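Long-range contacts in borrelidin polyketide synthase, type I (Streptomyces parvulus, PDB 6OBT), which probably dehydrates beta-hydroxyacyl intermediates to the enoyl form during borrelidin assembly, as the dehydratase domain of a modular polyketide synthase: residues V79-V84 with S109-G114; T59-L64 with S116-V121. All coordinates share one frame; numbering follows the deposited sequence.

Contact 1: V79-V84 with S109-G114; sequences VLLPGV and SPLVLG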
loop_
_atom_site.group_PDB
_atom_site.type_symbol
_atom_site.label_atom_id
_atom_site.label_comp_id
_atom_site.label_asym_id
_atom_site.label_seq_id
_atom_site.Cartn_x
_atom_site.Cartn_y
_atom_site.Cartn_z
ATOM N N VAL A 79 16.343 -6.791 -22.028
ATOM C CA VAL A 79 15.781 -7.626 -20.967
ATOM C C VAL A 79 14.337 -7.185 -20.729
ATOM O O VAL A 79 14.088 -6.112 -20.173
ATOM C CB VAL A 79 16.603 -7.541 -19.674
ATOM C CG1 VAL A 79 15.977 -8.421 -18.582
ATOM C CG2 VAL A 79 18.043 -7.944 -19.930
ATOM N N LEU A 80 13.379 -8.018 -21.142
ATOM C CA LEU A 80 11.967 -7.767 -20.918
ATOM C C LEU A 80 11.463 -8.724 -19.853
ATOM O O LEU A 80 11.830 -9.906 -19.851
ATOM C CB LEU A 80 11.124 -7.980 -22.181
ATOM C CG LEU A 80 11.305 -7.178 -23.461
ATOM C CD1 LEU A 80 9.984 -7.143 -24.247
ATOM C CD2 LEU A 80 11.835 -5.803 -23.205
ATOM N N LEU A 81 10.631 -8.209 -18.955
ATOM C CA LEU A 81 9.857 -9.082 -18.092
ATOM C C LEU A 81 8.953 -9.951 -18.963
ATOM O O LEU A 81 8.290 -9.435 -19.873
ATOM C CB LEU A 81 9.033 -8.245 -17.104
ATOM C CG LEU A 81 8.483 -9.071 -15.935
ATOM C CD1 LEU A 81 9.625 -9.504 -15.017
ATOM C CD2 LEU A 81 7.442 -8.255 -15.149
ATOM N N PRO A 82 8.946 -11.264 -18.780
ATOM C CA PRO A 82 8.074 -12.084 -19.624
ATOM C C PRO A 82 6.614 -11.757 -19.330
ATOM O O PRO A 82 6.228 -11.533 -18.182
ATOM C CB PRO A 82 8.454 -13.527 -19.261
ATOM C CG PRO A 82 9.267 -13.453 -18.024
ATOM C CD PRO A 82 9.777 -12.049 -17.854
ATOM N N GLY A 83 5.819 -11.645 -20.395
ATOM C CA GLY A 83 4.398 -11.375 -20.237
ATOM C C GLY A 83 3.690 -12.354 -19.321
ATOM O O GLY A 83 2.744 -11.981 -18.615
ATOM N N VAL A 84 4.141 -13.608 -19.288
ATOM C CA VAL A 84 3.489 -14.571 -18.401
ATOM C C VAL A 84 3.717 -14.221 -16.934
ATOM O O VAL A 84 2.996 -14.726 -16.073
ATOM C CB VAL A 84 3.947 -16.017 -18.670
ATOM C CG1 VAL A 84 3.452 -16.506 -20.051
ATOM C CG2 VAL A 84 5.451 -16.138 -18.544
ATOM N N SER A 109 2.001 -2.213 -22.445
ATOM C CA SER A 109 3.399 -1.847 -22.616
ATOM C C SER A 109 4.296 -2.908 -21.987
ATOM O O SER A 109 3.990 -3.409 -20.899
ATOM C CB SER A 109 3.672 -0.494 -21.954
ATOM O OG SER A 109 2.698 0.459 -22.335
ATOM N N PRO A 110 5.416 -3.244 -22.614
ATOM C CA PRO A 110 6.356 -4.174 -21.988
ATOM C C PRO A 110 7.163 -3.477 -20.902
ATOM O O PRO A 110 7.231 -2.246 -20.822
ATOM C CB PRO A 110 7.247 -4.608 -23.158
ATOM C CG PRO A 110 7.269 -3.393 -24.049
ATOM C CD PRO A 110 5.919 -2.722 -23.901
ATOM N N LEU A 111 7.767 -4.286 -20.036
ATOM C CA LEU A 111 8.630 -3.764 -18.974
ATOM C C LEU A 111 10.078 -4.139 -19.281
ATOM O O LEU A 111 10.440 -5.317 -19.241
ATOM C CB LEU A 111 8.204 -4.298 -17.610
ATOM C CG LEU A 111 9.052 -3.717 -16.478
ATOM C CD1 LEU A 111 8.894 -2.207 -16.465
ATOM C CD2 LEU A 111 8.648 -4.310 -15.143
ATOM N N VAL A 112 10.911 -3.140 -19.561
ATOM C CA VAL A 112 12.323 -3.358 -19.872
ATOM C C VAL A 112 13.140 -3.111 -18.613
ATOM O O VAL A 112 13.072 -2.028 -18.017
ATOM C CB VAL A 112 12.808 -2.453 -21.014
ATOM C CG1 VAL A 112 14.238 -2.815 -21.424
ATOM C CG2 VAL A 112 11.869 -2.528 -22.203
ATOM N N LEU A 113 13.937 -4.096 -18.217
ATOM C CA LEU A 113 14.782 -3.985 -17.037
ATOM C C LEU A 113 16.200 -3.642 -17.472
ATOM O O LEU A 113 16.859 -4.436 -18.151
ATOM C CB LEU A 113 14.760 -5.271 -16.215
ATOM C CG LEU A 113 13.411 -5.598 -15.566
ATOM C CD1 LEU A 113 13.387 -7.014 -15.007
ATOM C CD2 LEU A 113 13.087 -4.579 -14.487
ATOM N N GLY A 114 16.661 -2.452 -17.095
ATOM C CA GLY A 114 18.051 -2.122 -17.299
ATOM C C GLY A 114 18.936 -2.847 -16.307
ATOM O O GLY A 114 18.460 -3.417 -15.323
HETATM O O HOH W 1 17.659 -4.455 -21.274
#
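Leu80 and Val112 face each other where two extended runs meet in a single antiparallel bridge. Their side chains press together on the face that also carries Pro110: Leu80 CD2 lies 3.4 Å from Val112 CG2, tighter than a usual carbon contact. Leu80 CG stands anti to its carbonyl carbon (chi1 -61°), and from there the two methyls fork. CD2 goes to Val112, while CD1 runs alongside the ring of Pro110, 3.9 Å from its CB. On the other face Leu81 crosses Leu111, CB to CB at 4.1 Å. This side is buried, with Leu70 against Leu81 and Leu113.

Two backbone bonds flank the bridge. Leu113 N gives to Val79 O at 2.8 Å, and Leu81 N gives to Leu111 O at 2.9 Å.

The solvent side is marked by partly exposed Val79 and Val112 and by exposed Pro110. A water accepts from Val79 N at 2.8 Å and donates to Leu113 O.

Leu80 O is hydrogen-bonded to His73 ND1. The contact is thus apolar packing around a short polar seam. It pins the lead-in to helix 83-97 against the 109-114 loop within a hot-dog unit, as in the double-hotdog fold of polyketide synthase dehydratases.

Contact 2: T59-L64 with S116-V121; sequences TGRLSL and SDTVQV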
loop_
_atom_site.group_PDB
_atom_site.type_symbol
_atom_site.label_atom_id
_atom_site.label_comp_id
_atom_site.label_asym_id
_atom_site.label_seq_id
_atom_site.Cartn_x
_atom_site.Cartn_y
_atom_site.Cartn_z
ATOM N N THR A 59 2.304 -5.262 -3.886
ATOM C CA THR A 59 3.410 -4.359 -4.168
ATOM C C THR A 59 4.722 -5.118 -4.115
ATOM O O THR A 59 4.878 -6.077 -3.347
ATOM C CB THR A 59 3.477 -3.165 -3.158
ATOM O OG1 THR A 59 3.852 -3.642 -1.860
ATOM C CG2 THR A 59 2.138 -2.457 -3.042
ATOM N N GLY A 60 5.667 -4.670 -4.931
ATOM C CA GLY A 60 7.006 -5.216 -4.888
ATOM C C GLY A 60 7.987 -4.310 -5.595
ATOM O O GLY A 60 7.616 -3.305 -6.205
ATOM N N ARG A 61 9.261 -4.693 -5.512
ATOM C CA ARG A 61 10.353 -4.046 -6.227
ATOM C C ARG A 61 11.043 -5.082 -7.110
ATOM O O ARG A 61 11.462 -6.135 -6.614
ATOM C CB ARG A 61 11.367 -3.459 -5.252
ATOM C CG ARG A 61 12.407 -2.561 -5.893
ATOM C CD ARG A 61 13.294 -1.919 -4.843
ATOM N NE ARG A 61 14.075 -2.909 -4.104
ATOM C CZ ARG A 61 14.924 -2.612 -3.123
ATOM N NH1 ARG A 61 15.103 -1.348 -2.757
ATOM N NH2 ARG A 61 15.593 -3.578 -2.505
ATOM N N LEU A 62 11.171 -4.783 -8.405
ATOM C CA LEU A 62 11.845 -5.662 -9.358
ATOM C C LEU A 62 13.174 -5.052 -9.781
ATOM O O LEU A 62 13.249 -3.857 -10.089
ATOM C CB LEU A 62 10.984 -5.910 -10.598
ATOM C CG LEU A 62 9.710 -6.742 -10.453
ATOM C CD1 LEU A 62 9.135 -7.045 -11.831
ATOM C CD2 LEU A 62 9.953 -8.025 -9.650
ATOM N N SER A 63 14.213 -5.879 -9.809
ATOM C CA SER A 63 15.510 -5.481 -10.329
ATOM C C SER A 63 16.285 -6.747 -10.663
ATOM O O SER A 63 16.006 -7.823 -10.131
ATOM C CB SER A 63 16.280 -4.609 -9.334
ATOM O OG SER A 63 16.871 -5.378 -8.299
ATOM N N LEU A 64 17.260 -6.606 -11.549
ATOM C CA LEU A 64 18.053 -7.780 -11.894
ATOM C C LEU A 64 18.979 -8.219 -10.756
ATOM O O LEU A 64 19.234 -9.419 -10.619
ATOM C CB LEU A 64 18.846 -7.534 -13.178
ATOM C CG LEU A 64 17.909 -7.352 -14.384
ATOM C CD1 LEU A 64 18.559 -6.529 -15.492
ATOM C CD2 LEU A 64 17.407 -8.693 -14.923
ATOM N N SER A 116 20.943 -1.398 -14.318
ATOM C CA SER A 116 20.912 -0.562 -13.131
ATOM C C SER A 116 19.509 -0.360 -12.571
ATOM O O SER A 116 19.369 0.123 -11.444
ATOM C CB SER A 116 21.530 0.806 -13.456
ATOM O OG SER A 116 20.526 1.757 -13.781
ATOM N N ASP A 117 18.476 -0.727 -13.320
ATOM C CA ASP A 117 17.129 -0.269 -13.023
ATOM C C ASP A 117 16.569 -0.931 -11.770
ATOM O O ASP A 117 16.841 -2.094 -11.476
ATOM C CB ASP A 117 16.197 -0.548 -14.206
ATOM C CG ASP A 117 16.385 0.436 -15.344
ATOM O OD1 ASP A 117 17.077 1.460 -15.147
ATOM O OD2 ASP A 117 15.833 0.186 -16.435
ATOM N N THR A 118 15.791 -0.158 -11.025
ATOM C CA THR A 118 14.912 -0.685 -9.994
ATOM C C THR A 118 13.518 -0.147 -10.268
ATOM O O THR A 118 13.357 1.014 -10.658
ATOM C CB THR A 118 15.404 -0.298 -8.597
ATOM O OG1 THR A 118 14.595 -0.953 -7.620
ATOM C CG2 THR A 118 15.341 1.211 -8.394
ATOM N N VAL A 119 12.511 -0.996 -10.138
ATOM C CA VAL A 119 11.165 -0.621 -10.544
ATOM C C VAL A 119 10.184 -1.032 -9.458
ATOM O O VAL A 119 10.216 -2.177 -8.992
ATOM C CB VAL A 119 10.789 -1.268 -11.892
ATOM C CG1 VAL A 119 9.437 -0.816 -12.326
ATOM C CG2 VAL A 119 11.803 -0.905 -12.949
ATOM N N GLN A 120 9.311 -0.103 -9.057
ATOM C CA GLN A 120 8.190 -0.442 -8.190
ATOM C C GLN A 120 7.079 -1.073 -9.027
ATOM O O GLN A 120 6.759 -0.595 -10.114
ATOM C CB GLN A 120 7.667 0.803 -7.463
ATOM C CG GLN A 120 8.661 1.418 -6.489
ATOM C CD GLN A 120 8.160 2.733 -5.923
ATOM O OE1 GLN A 120 7.637 3.575 -6.655
ATOM N NE2 GLN A 120 8.308 2.911 -4.613
ATOM N N VAL A 121 6.480 -2.137 -8.513
ATOM C CA VAL A 121 5.395 -2.799 -9.220
ATOM C C VAL A 121 4.153 -2.807 -8.344
ATOM O O VAL A 121 4.234 -2.859 -7.114
ATOM C CB VAL A 121 5.803 -4.229 -9.651
ATOM C CG1 VAL A 121 7.028 -4.153 -10.542
ATOM C CG2 VAL A 121 6.113 -5.088 -8.449
HETATM O O HOH W 2 17.462 -3.918 -12.962
#
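Leu62 and Val121 meet at about a right angle on one face of an antiparallel strand pair. Val121 CG1 touches Leu62 CG at 3.7 Å and lies almost as near to CD1. The two residues are not directly paired: Leu62 is opposite Val119, and Val121 is opposite Gly60. The contact is therefore diagonal. Val121 CG1 is anti to the carbonyl carbon (chi1 -59°). This leaves CG2 between the backbone N and the carbonyl carbon, where it packs over Gly60, 3.2 Å from Gly60 O. Since Gly60 has no side chain, the valine can settle on the neighbouring backbone. Phe44 and Tyr67 also pack on Leu62.

On the opposite face Arg61 crosses the Thr118 side chain. Its aliphatic part makes the approach, with CD 3.2 Å from Thr118 OG1. The bend at chi3 (64°) takes NE out of the extended run of CB, CG and CD. Gln120, the direct partner of Arg61, carries its OE1 to Arg141.

Four backbone bonds join the strands, two between Gly60 and Val121 and two between Leu62 and Val119. Leu62 N to Val119 O is 2.8 Å. Beyond this pair the chains stay close, with Ser63 CB 3.4 Å from Asp117 O.

Thr59, Arg61 and Gln120 border the second subunit. Thr59 OG1 bonds Val35 O of that chain, and Arg61 packs on its Thr33. Asp117 OD2 is held by Arg142 and Gly114 N. The strand pair, part of the hot-dog sheet, thus has one apolar face and one polar face. Between them the N-H groups of Gly60, Leu62, Val119 and Val121 are satisfied by backbone bonds, and the polar face reaches the dimer partner.

In the fold
From the N terminus, strand 55-62 and the residues just after it supply the first half of contact 2. The chain then passes through strands 73-75 and 78-79 to the first half of contact 1, at the start of helix 83-97. After that helix and strand 101-107 it returns as 109-114, closing the inner loop. A few residues later 116-121 closes the outer loop on 59-64. The two contacts are thus nested and do not cross. Their centres lie about 11 Å apart, and Leu81 CD2 meets Leu62 CD1 at 3.9 Å. Together they tie the start of the helix, the connecting loop and paired strands 55-62 and 119-127 within the hot-dog fold of the dehydratase.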